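Local coordinates for dehydratase, IlvD/Edd family (Caulobacter crescentus, PDB 5OYN), which dehydrates D-xylonate, and D-gluconate with similar efficiency, to the 2-dehydro-3-deoxy sugar acid, using a [2Fe-2S] cluster and magnesium, at residues 154-166 with 233-247. Residues are numbered along the deposited sequence; the frame is centred on the assembly and turned at random.
Sequences PAIVLSGGPMLDG and CAAIPAPYRERGQMA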
# COMPACT_ATOMS: atom_id res chain seq x y z
N PRO A 154 -14.38 20.42 14.43
CA PRO A 154 -12.95 20.68 14.68
C PRO A 154 -12.08 20.15 13.54
O PRO A 154 -12.24 19.01 13.10
CB PRO A 154 -12.67 19.95 16.00
CG PRO A 154 -14.01 19.75 16.63
CD PRO A 154 -15.01 19.67 15.53
N ALA A 155 -11.18 21.01 13.06
CA ALA A 155 -10.39 20.76 11.86
C ALA A 155 -8.93 21.10 12.14
O ALA A 155 -8.61 21.80 13.10
CB ALA A 155 -10.89 21.58 10.68
N ILE A 156 -8.05 20.60 11.28
CA ILE A 156 -6.63 20.93 11.38
C ILE A 156 -6.01 20.63 10.02
O ILE A 156 -6.37 19.65 9.36
CB ILE A 156 -5.96 20.15 12.53
CG1 ILE A 156 -4.58 20.69 12.87
CG2 ILE A 156 -5.92 18.63 12.27
CD1 ILE A 156 -3.92 19.89 14.01
N VAL A 157 -5.11 21.52 9.58
CA VAL A 157 -4.48 21.37 8.27
C VAL A 157 -3.18 20.61 8.43
O VAL A 157 -2.41 20.87 9.37
CB VAL A 157 -4.24 22.73 7.60
CG1 VAL A 157 -3.18 22.59 6.50
CG2 VAL A 157 -5.54 23.30 7.03
N LEU A 158 -2.93 19.67 7.53
CA LEU A 158 -1.64 19.02 7.39
C LEU A 158 -1.11 19.33 6.01
O LEU A 158 -1.75 18.98 5.01
CB LEU A 158 -1.73 17.50 7.61
CG LEU A 158 -0.39 16.78 7.45
CD1 LEU A 158 0.67 17.31 8.42
CD2 LEU A 158 -0.58 15.32 7.63
N SER A 159 0.04 19.99 5.95
CA SER A 159 0.64 20.38 4.68
C SER A 159 1.48 19.23 4.14
O SER A 159 2.11 18.50 4.90
CB SER A 159 1.52 21.62 4.84
OG SER A 159 0.81 22.67 5.47
N GLY A 160 1.49 19.08 2.81
CA GLY A 160 2.42 18.16 2.19
C GLY A 160 3.86 18.65 2.26
O GLY A 160 4.77 17.90 2.63
N GLY A 161 4.07 19.93 1.94
CA GLY A 161 5.40 20.51 1.89
C GLY A 161 5.89 20.65 0.46
O GLY A 161 5.39 20.01 -0.46
N PRO A 162 6.91 21.48 0.25
CA PRO A 162 7.46 21.64 -1.10
C PRO A 162 8.44 20.52 -1.47
O PRO A 162 8.89 19.73 -0.63
CB PRO A 162 8.18 22.99 -1.00
CG PRO A 162 8.68 22.99 0.39
CD PRO A 162 7.60 22.34 1.22
N MET A 163 8.77 20.47 -2.76
CA MET A 163 9.79 19.57 -3.25
C MET A 163 11.17 20.00 -2.76
O MET A 163 11.36 21.09 -2.21
CB MET A 163 9.79 19.53 -4.77
CG MET A 163 8.63 18.79 -5.36
SD MET A 163 8.51 19.02 -7.14
CE MET A 163 8.52 20.80 -7.29
N LEU A 164 12.16 19.13 -2.99
CA LEU A 164 13.54 19.48 -2.67
C LEU A 164 14.05 20.54 -3.66
O LEU A 164 13.40 20.84 -4.66
CB LEU A 164 14.41 18.23 -2.72
CG LEU A 164 14.04 17.12 -1.75
CD1 LEU A 164 14.87 15.86 -2.02
CD2 LEU A 164 14.20 17.60 -0.32
N ASP A 165 15.21 21.11 -3.35
CA ASP A 165 15.82 22.09 -4.26
C ASP A 165 16.11 21.44 -5.60
O ASP A 165 16.55 20.30 -5.67
CB ASP A 165 17.13 22.65 -3.70
CG ASP A 165 16.99 23.36 -2.37
OD1 ASP A 165 15.86 23.79 -2.00
OD2 ASP A 165 18.05 23.51 -1.69
N GLY A 166 15.88 22.18 -6.68
CA GLY A 166 16.23 21.72 -8.01
C GLY A 166 17.48 22.43 -8.48
O GLY A 166 17.71 23.59 -8.15
N CYS A 233 4.57 23.53 10.57
CA CYS A 233 4.01 22.58 9.62
C CYS A 233 4.21 23.01 8.17
O CYS A 233 4.51 22.18 7.30
CB CYS A 233 2.53 22.39 9.92
SG CYS A 233 1.73 21.12 8.97
N ALA A 234 4.03 24.30 7.87
CA ALA A 234 3.91 24.72 6.48
C ALA A 234 5.14 24.37 5.66
O ALA A 234 5.02 23.88 4.53
CB ALA A 234 3.64 26.23 6.42
N ALA A 235 6.33 24.62 6.19
CA ALA A 235 7.52 24.72 5.35
C ALA A 235 8.30 23.43 5.19
O ALA A 235 9.17 23.39 4.31
CB ALA A 235 8.47 25.79 5.88
N ILE A 236 8.06 22.41 6.02
CA ILE A 236 8.85 21.17 5.93
C ILE A 236 8.75 20.62 4.51
O ILE A 236 7.63 20.46 3.99
CB ILE A 236 8.37 20.13 6.95
CG1 ILE A 236 8.10 20.75 8.32
CG2 ILE A 236 9.42 19.04 7.09
CD1 ILE A 236 7.26 19.87 9.23
N PRO A 237 9.87 20.35 3.83
CA PRO A 237 9.78 19.73 2.50
C PRO A 237 9.20 18.32 2.59
O PRO A 237 9.51 17.56 3.52
CB PRO A 237 11.24 19.72 2.01
CG PRO A 237 11.89 20.85 2.79
CD PRO A 237 11.25 20.75 4.15
N ALA A 238 8.36 17.98 1.62
CA ALA A 238 7.65 16.71 1.62
C ALA A 238 8.50 15.46 1.91
O ALA A 238 8.02 14.58 2.64
CB ALA A 238 6.92 16.56 0.28
N PRO A 239 9.72 15.29 1.39
CA PRO A 239 10.45 14.05 1.68
C PRO A 239 11.26 14.02 2.97
O PRO A 239 11.86 12.98 3.24
CB PRO A 239 11.39 13.89 0.47
CG PRO A 239 11.07 15.03 -0.47
CD PRO A 239 10.38 16.06 0.33
N TYR A 240 11.31 15.09 3.77
CA TYR A 240 11.98 15.01 5.07
C TYR A 240 11.19 14.13 6.03
O TYR A 240 9.96 14.08 5.98
CB TYR A 240 12.14 16.39 5.71
CG TYR A 240 13.21 17.29 5.16
CD1 TYR A 240 13.66 17.16 3.85
CD2 TYR A 240 13.75 18.31 5.94
CE1 TYR A 240 14.62 18.01 3.34
CE2 TYR A 240 14.70 19.17 5.44
CZ TYR A 240 15.14 19.02 4.13
OH TYR A 240 16.09 19.88 3.62
N ARG A 241 11.89 13.47 6.94
CA ARG A 241 11.13 12.66 7.88
C ARG A 241 10.38 13.54 8.86
O ARG A 241 9.34 13.14 9.39
CB ARG A 241 12.02 11.64 8.61
CG ARG A 241 13.23 12.20 9.29
CD ARG A 241 13.07 12.30 10.81
NE ARG A 241 14.34 12.78 11.36
CZ ARG A 241 14.53 13.94 11.98
NH1 ARG A 241 13.53 14.78 12.21
NH2 ARG A 241 15.74 14.27 12.41
N GLU A 242 10.89 14.76 9.10
CA GLU A 242 10.17 15.78 9.86
C GLU A 242 8.71 15.85 9.43
O GLU A 242 7.82 15.97 10.27
CB GLU A 242 10.81 17.15 9.68
CG GLU A 242 11.80 17.58 10.73
CD GLU A 242 12.42 18.94 10.40
OE1 GLU A 242 13.53 18.97 9.82
OE2 GLU A 242 11.80 19.99 10.72
N ARG A 243 8.46 15.74 8.13
CA ARG A 243 7.09 15.81 7.63
C ARG A 243 6.25 14.66 8.14
O ARG A 243 5.08 14.84 8.50
CB ARG A 243 7.10 15.83 6.10
CG ARG A 243 5.75 15.58 5.51
CD ARG A 243 4.76 16.68 5.87
NE ARG A 243 5.20 17.99 5.40
CZ ARG A 243 4.80 19.14 5.94
NH1 ARG A 243 3.95 19.15 6.95
NH2 ARG A 243 5.25 20.29 5.44
N GLY A 244 6.81 13.45 8.17
CA GLY A 244 6.05 12.32 8.67
C GLY A 244 5.88 12.36 10.17
O GLY A 244 4.86 11.92 10.69
N GLN A 245 6.88 12.88 10.88
CA GLN A 245 6.70 13.16 12.30
C GLN A 245 5.60 14.18 12.51
O GLN A 245 4.73 14.02 13.38
CB GLN A 245 8.01 13.63 12.90
CG GLN A 245 8.95 12.49 13.07
CD GLN A 245 10.34 12.94 13.33
OE1 GLN A 245 10.69 14.09 13.06
NE2 GLN A 245 11.16 12.05 13.88
N MET A 246 5.61 15.26 11.73
CA MET A 246 4.57 16.25 11.86
C MET A 246 3.21 15.64 11.55
O MET A 246 2.21 15.98 12.19
CB MET A 246 4.85 17.43 10.93
CG MET A 246 3.70 18.40 10.79
SD MET A 246 3.55 19.41 12.29
CE MET A 246 5.18 20.15 12.41
N ALA A 247 3.16 14.72 10.60
CA ALA A 247 1.88 14.10 10.26
C ALA A 247 1.35 13.30 11.44
O ALA A 247 0.15 13.31 11.71
CB ALA A 247 2.02 13.23 9.01
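Pro162 O accepts the backbone N-H of Ala238 at 2.9 Å (O to N), the donor tilted 22° from the carbonyl plane, and this bond pins the loop after strand 155-159 to the type I turn Pro237-Tyr240. Next to it the guanidinium of Arg243 lies with one face against the Ser159-Gly160 backbone, Ser159 C sitting 3.7 Å above its plane, while Ile236 CD1 lies over the rim of the opposite face. Arg243 CG stands anti to the backbone N (chi1 167°) and the chain then bends twice, folding the group back so that Arg243 NH2 reaches both Cys233 O and Ile236 O, each at 2.8 Å; the first carbonyl points almost straight at it, in the guanidinium plane. A leucine in place of Arg243 would probably leave Cys233 O and Ile236 O without this donor and let the 233-236 loop shift. Strand 155-159 is an outermost strand of the parallel four-stranded sheet of the N-terminal region, and helix 241-247 runs nearly antiparallel to it, axes 9.2 Å apart. Leu158 fastens the two, its CD2 on Ala247 CB at 3.6 Å and its CD1 on Met246 CG. Ser159 N-H gives a weak bond to Cys233 SG, 3.6 Å from N to SG. Farther along, Leu164 CD2 meets the edge of the Tyr240 ring at CE1, and Leu164 also packs on Leu164 of a second subunit; the side chain of Met163 comes within about 5 Å of that of Cys210, a [2Fe-2S] ligand.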